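Local coordinates for protein Dr hemagglutinin structural subunit (Escherichia coli, PDB 1UT1) that serves as a fimbrial adhesin of uropathogenic strains, binding the Dr blood group antigen and mediating adherence to the upper urinary tract, at residues R41-V53 / I120-P134. The protein carries 3 engineered substitutions. Residues are numbered along the deposited sequence; the frame is centred on the assembly and turned at random. Where two conformers were deposited one is given.
With SO4 (sulfate ion), chain G.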
loop_
_atom_site.group_PDB
_atom_site.type_symbol
_atom_site.label_atom_id
_atom_site.label_comp_id
_atom_site.label_asym_id
_atom_site.label_seq_id
_atom_site.Cartn_x
_atom_site.Cartn_y
_atom_site.Cartn_z
ATOM N N ARG A 41 -9.001 -22.047 6.958
ATOM C CA ARG A 41 -7.967 -23.005 6.591
ATOM C C ARG A 41 -8.598 -24.298 6.066
ATOM O O ARG A 41 -8.052 -24.919 5.194
ATOM C CB ARG A 41 -7.007 -23.280 7.741
ATOM C CG ARG A 41 -7.678 -23.567 9.069
ATOM C CD ARG A 41 -6.628 -23.730 10.159
ATOM N NE ARG A 41 -7.235 -23.995 11.457
ATOM C CZ ARG A 41 -6.556 -24.037 12.599
ATOM N NH1 ARG A 41 -5.244 -23.802 12.603
ATOM N NH2 ARG A 41 -7.191 -24.242 13.744
ATOM N N GLY A 42 -9.835 -24.566 6.467
ATOM C CA GLY A 42 -10.567 -25.735 5.958
ATOM C C GLY A 42 -10.852 -25.632 4.462
ATOM O O GLY A 42 -11.133 -26.643 3.820
ATOM N N GLN A 43 -10.804 -24.410 3.908
ATOM C CA GLN A 43 -11.056 -24.182 2.480
ATOM C C GLN A 43 -9.786 -24.366 1.645
ATOM O O GLN A 43 -9.819 -24.248 0.419
ATOM C CB GLN A 43 -11.592 -22.782 2.254
ATOM C CG GLN A 43 -13.037 -22.608 2.653
ATOM C CD GLN A 43 -13.530 -21.216 2.344
ATOM O OE1 GLN A 43 -14.156 -20.966 1.299
ATOM N NE2 GLN A 43 -13.115 -20.278 3.161
ATOM N N LEU A 44 -8.662 -24.604 2.328
ATOM C CA LEU A 44 -7.397 -24.809 1.665
ATOM C C LEU A 44 -7.238 -26.253 1.213
ATOM O O LEU A 44 -6.260 -26.903 1.526
ATOM C CB LEU A 44 -6.225 -24.351 2.538
ATOM C CG LEU A 44 -6.336 -22.867 2.972
ATOM C CD1 LEU A 44 -5.175 -22.544 3.946
ATOM C CD2 LEU A 44 -6.269 -21.966 1.744
ATOM N N THR A 45 -8.220 -26.715 0.441
ATOM C CA THR A 45 -8.215 -28.076 -0.085
ATOM C C THR A 45 -7.359 -28.164 -1.355
ATOM O O THR A 45 -6.892 -27.148 -1.892
ATOM C CB THR A 45 -9.640 -28.546 -0.364
ATOM O OG1 THR A 45 -10.241 -27.694 -1.351
ATOM C CG2 THR A 45 -10.471 -28.496 0.927
ATOM N N ASP A 46 -7.050 -29.391 -1.772
ATOM C CA ASP A 46 -6.161 -29.586 -2.912
ATOM C C ASP A 46 -6.734 -28.926 -4.173
ATOM O O ASP A 46 -7.927 -29.101 -4.501
ATOM C CB ASP A 46 -5.933 -31.067 -3.158
ATOM C CG ASP A 46 -4.856 -31.333 -4.206
ATOM O OD1 ASP A 46 -4.840 -32.467 -4.753
ATOM O OD2 ASP A 46 -3.994 -30.463 -4.433
ATOM N N ALA A 47 -5.894 -28.134 -4.832
ATOM C CA ALA A 47 -6.269 -27.363 -6.030
ATOM C C ALA A 47 -7.229 -26.186 -5.807
ATOM O O ALA A 47 -7.744 -25.599 -6.784
ATOM C CB ALA A 47 -6.771 -28.303 -7.171
ATOM N N ALA A 48 -7.500 -25.827 -4.547
ATOM C CA ALA A 48 -8.386 -24.699 -4.297
ATOM C C ALA A 48 -7.746 -23.468 -4.917
ATOM O O ALA A 48 -6.537 -23.258 -4.795
ATOM C CB ALA A 48 -8.602 -24.492 -2.850
ATOM N N PRO A 49 -8.546 -22.649 -5.587
ATOM C CA PRO A 49 -7.978 -21.488 -6.268
ATOM C C PRO A 49 -7.662 -20.385 -5.282
ATOM O O PRO A 49 -8.430 -20.102 -4.379
ATOM C CB PRO A 49 -9.110 -21.055 -7.213
ATOM C CG PRO A 49 -10.384 -21.479 -6.460
ATOM C CD PRO A 49 -10.032 -22.680 -5.652
ATOM N N ILE A 50 -6.470 -19.833 -5.413
ATOM C CA ILE A 50 -6.073 -18.666 -4.613
ATOM C C ILE A 50 -6.451 -17.412 -5.384
ATOM O O ILE A 50 -7.124 -16.540 -4.844
ATOM C CB ILE A 50 -4.588 -18.683 -4.267
ATOM C CG1 ILE A 50 -4.246 -19.927 -3.429
ATOM C CG2 ILE A 50 -4.212 -17.408 -3.458
ATOM C CD1 ILE A 50 -4.875 -19.929 -2.060
ATOM N N GLY A 51 -6.149 -17.382 -6.682
ATOM C CA GLY A 51 -6.617 -16.274 -7.512
ATOM C C GLY A 51 -5.948 -16.320 -8.876
ATOM O O GLY A 51 -4.998 -17.046 -9.081
ATOM N N PRO A 52 -6.468 -15.545 -9.810
ATOM C CA PRO A 52 -5.861 -15.435 -11.119
ATOM C C PRO A 52 -4.818 -14.305 -11.118
ATOM O O PRO A 52 -4.946 -13.316 -10.390
ATOM C CB PRO A 52 -7.053 -15.011 -12.016
ATOM C CG PRO A 52 -7.893 -14.117 -11.071
ATOM C CD PRO A 52 -7.709 -14.730 -9.678
ATOM N N VAL A 53 -3.880 -14.391 -12.050
ATOM C CA VAL A 53 -2.938 -13.277 -12.303
ATOM C C VAL A 53 -2.939 -13.059 -13.808
ATOM O O VAL A 53 -2.596 -13.979 -14.565
ATOM C CB VAL A 53 -1.510 -13.635 -11.835
ATOM C CG1 VAL A 53 -0.552 -12.507 -12.159
ATOM C CG2 VAL A 53 -1.496 -13.927 -10.324
ATOM N N ILE A 120 -3.901 -15.798 -18.699
ATOM C CA ILE A 120 -4.291 -15.802 -17.301
ATOM C C ILE A 120 -3.505 -16.921 -16.656
ATOM O O ILE A 120 -3.461 -18.032 -17.178
ATOM C CB ILE A 120 -5.791 -16.152 -17.182
ATOM C CG1 ILE A 120 -6.653 -15.112 -17.917
ATOM C CG2 ILE A 120 -6.203 -16.262 -15.703
ATOM C CD1 ILE A 120 -8.092 -15.564 -18.165
ATOM N N ILE A 121 -2.834 -16.607 -15.560
ATOM C CA ILE A 121 -2.111 -17.606 -14.781
ATOM C C ILE A 121 -2.962 -17.844 -13.517
ATOM O O ILE A 121 -3.318 -16.903 -12.824
ATOM C CB ILE A 121 -0.748 -17.040 -14.310
ATOM C CG1 ILE A 121 0.193 -16.768 -15.502
ATOM C CG2 ILE A 121 -0.102 -17.981 -13.276
ATOM C CD1 ILE A 121 0.676 -17.969 -16.169
ATOM N N GLY A 122 -3.313 -19.089 -13.251
ATOM C CA GLY A 122 -4.054 -19.431 -12.043
ATOM C C GLY A 122 -3.056 -19.867 -10.959
ATOM O O GLY A 122 -2.079 -20.564 -11.243
ATOM N N ILE A 123 -3.331 -19.479 -9.728
ATOM C CA ILE A 123 -2.513 -19.895 -8.584
ATOM C C ILE A 123 -3.447 -20.808 -7.757
ATOM O O ILE A 123 -4.562 -20.378 -7.396
ATOM C CB ILE A 123 -2.162 -18.689 -7.707
ATOM C CG1 ILE A 123 -1.444 -17.587 -8.524
ATOM C CG2 ILE A 123 -1.291 -19.143 -6.512
ATOM C CD1 ILE A 123 -0.172 -18.067 -9.261
ATOM N N TYR A 124 -3.010 -22.045 -7.468
ATOM C CA TYR A 124 -3.876 -23.014 -6.772
ATOM C C TYR A 124 -3.141 -23.653 -5.621
ATOM O O TYR A 124 -1.943 -23.918 -5.701
ATOM C CB TYR A 124 -4.274 -24.143 -7.754
ATOM C CG TYR A 124 -4.873 -23.639 -9.044
ATOM C CD1 TYR A 124 -6.251 -23.390 -9.140
ATOM C CD2 TYR A 124 -4.056 -23.263 -10.106
ATOM C CE1 TYR A 124 -6.808 -22.916 -10.331
ATOM C CE2 TYR A 124 -4.609 -22.782 -11.322
ATOM C CZ TYR A 124 -5.994 -22.611 -11.407
ATOM O OH TYR A 124 -6.545 -22.070 -12.568
ATOM N N VAL A 125 -3.884 -24.030 -4.595
ATOM C CA VAL A 125 -3.274 -24.747 -3.465
ATOM C C VAL A 125 -2.717 -26.090 -3.976
ATOM O O VAL A 125 -3.387 -26.814 -4.694
ATOM C CB VAL A 125 -4.331 -24.972 -2.343
ATOM C CG1 VAL A 125 -3.784 -25.900 -1.242
ATOM C CG2 VAL A 125 -4.751 -23.612 -1.740
ATOM N N ASP A 126 -1.467 -26.393 -3.643
ATOM C CA ASP A 126 -0.848 -27.657 -4.087
ATOM C C ASP A 126 -0.816 -28.653 -2.907
ATOM O O ASP A 126 0.064 -28.572 -2.063
ATOM C CB ASP A 126 0.594 -27.410 -4.569
ATOM C CG ASP A 126 1.275 -28.698 -5.075
ATOM O OD1 ASP A 126 0.571 -29.725 -5.302
ATOM O OD2 ASP A 126 2.515 -28.720 -5.125
ATOM N N GLY A 127 -1.776 -29.568 -2.874
ATOM C CA GLY A 127 -1.896 -30.542 -1.777
ATOM C C GLY A 127 -2.743 -29.887 -0.684
ATOM O O GLY A 127 -2.607 -28.681 -0.436
ATOM N N GLN A 128 -3.671 -30.649 -0.093
ATOM C CA GLN A 128 -4.545 -30.093 0.940
ATOM C C GLN A 128 -3.684 -29.524 2.054
ATOM O O GLN A 128 -2.702 -30.159 2.502
ATOM C CB GLN A 128 -5.576 -31.133 1.454
ATOM C CG GLN A 128 -5.019 -32.177 2.391
ATOM C CD GLN A 128 -4.954 -31.676 3.840
ATOM O OE1 GLN A 128 -5.465 -30.604 4.153
ATOM N NE2 GLN A 128 -4.306 -32.456 4.729
ATOM N N GLN A 129 -3.972 -28.277 2.432
ATOM C CA GLN A 129 -3.191 -27.611 3.484
ATOM C C GLN A 129 -4.120 -26.985 4.517
ATOM O O GLN A 129 -4.006 -25.800 4.869
ATOM C CB GLN A 129 -2.200 -26.604 2.872
ATOM C CG GLN A 129 -1.025 -27.297 2.177
ATOM C CD GLN A 129 -0.231 -26.361 1.269
ATOM O OE1 GLN A 129 0.626 -25.624 1.731
ATOM N NE2 GLN A 129 -0.505 -26.409 -0.033
ATOM N N THR A 130 -5.077 -27.803 4.971
ATOM C CA THR A 130 -6.109 -27.363 5.894
ATOM C C THR A 130 -5.645 -27.065 7.330
ATOM O O THR A 130 -6.450 -26.657 8.166
ATOM C CB THR A 130 -7.313 -28.338 5.922
ATOM O OG1 THR A 130 -6.871 -29.627 6.332
ATOM C CG2 THR A 130 -7.983 -28.432 4.559
ATOM N N ASN A 131 -4.361 -27.259 7.609
ATOM C CA ASN A 131 -3.779 -26.897 8.926
ATOM C C ASN A 131 -2.911 -25.638 8.855
ATOM O O ASN A 131 -2.157 -25.338 9.786
ATOM C CB ASN A 131 -2.930 -28.043 9.492
ATOM C CG ASN A 131 -3.785 -29.219 9.964
ATOM O OD1 ASN A 131 -4.881 -29.029 10.495
ATOM N ND2 ASN A 131 -3.312 -30.435 9.714
ATOM N N THR A 132 -2.988 -24.916 7.739
ATOM C CA THR A 132 -2.218 -23.685 7.589
ATOM C C THR A 132 -2.571 -22.727 8.721
ATOM O O THR A 132 -3.740 -22.494 8.981
ATOM C CB THR A 132 -2.562 -23.008 6.234
ATOM O OG1 THR A 132 -2.162 -23.888 5.175
ATOM C CG2 THR A 132 -1.837 -21.658 6.091
ATOM N N PRO A 133 -1.569 -22.163 9.393
ATOM C CA PRO A 133 -1.871 -21.221 10.488
ATOM C C PRO A 133 -2.587 -19.970 9.946
ATOM O O PRO A 133 -2.212 -19.426 8.895
ATOM C CB PRO A 133 -0.490 -20.824 11.017
ATOM C CG PRO A 133 0.460 -21.832 10.517
ATOM C CD PRO A 133 -0.125 -22.368 9.224
ATOM N N PRO A 134 -3.550 -19.451 10.706
ATOM C CA PRO A 134 -4.189 -18.193 10.312
ATOM C C PRO A 134 -3.139 -17.065 10.196
ATOM O O PRO A 134 -2.171 -17.001 10.968
ATOM C CB PRO A 134 -5.160 -17.912 11.471
ATOM C CG PRO A 134 -5.523 -19.326 11.969
ATOM C CD PRO A 134 -4.237 -20.094 11.847
HETATM S S SO4 G . -10.812 -24.282 12.577
HETATM O O1 SO4 G . -10.474 -23.651 11.258
HETATM O O2 SO4 G . -11.158 -25.710 12.483
HETATM O O3 SO4 G . -9.560 -24.240 13.407
HETATM O O4 SO4 G . -11.801 -23.415 13.259
#
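Val125 is the main bump of this contact, filling a hollow in the bend of 44-50. Its CG1, anti to the backbone N (chi1 172°), lies 3.4 Å from Thr45 O; CG2 meets Ala48 CB, Leu44 CD2 and, in the conformer given, Ile50 CD1. The type II turn from Thr45 to Ala48 wraps this valine, and two backbone bonds, Ala47 N to Val125 O and Val125 N to Ala48 O, clamp it. Beyond, strands 49-53 and 120-125 run antiparallel with a classic beta bulge: Ile50 and Gly51 both face Ile123, whose O takes a 2.8 Å bond from Ile50 N and a weak one from Gly51 N. At the bulge Ile50 is buried, touching Leu22 of strand 16-25. On the other face, Tyr124 presents its ring edge to Ala47 O, with CD1 3.6 Å from that oxygen; Arg95 makes a cation-pi contact with the ring. Ahead of the turn, Leu44 sets CD1 against Thr132 CB at 3.5 Å, and Leu44 O receives a nearly straight bond (168°) from Gln129 N. Asp46 OD2 takes Gly127 N at 2.9 Å, from above the carboxylate plane. Arg41 lays CD 3.4 Å from Thr132 O; its NE bonds a sulfate also held by Lys27 N. Backbone bonds thus join the segments around an apolar knob, 41-53 being predicted receptor-binding; the sulfate, probably from the crystallisation liquor, is consistent with an anion-favouring spot.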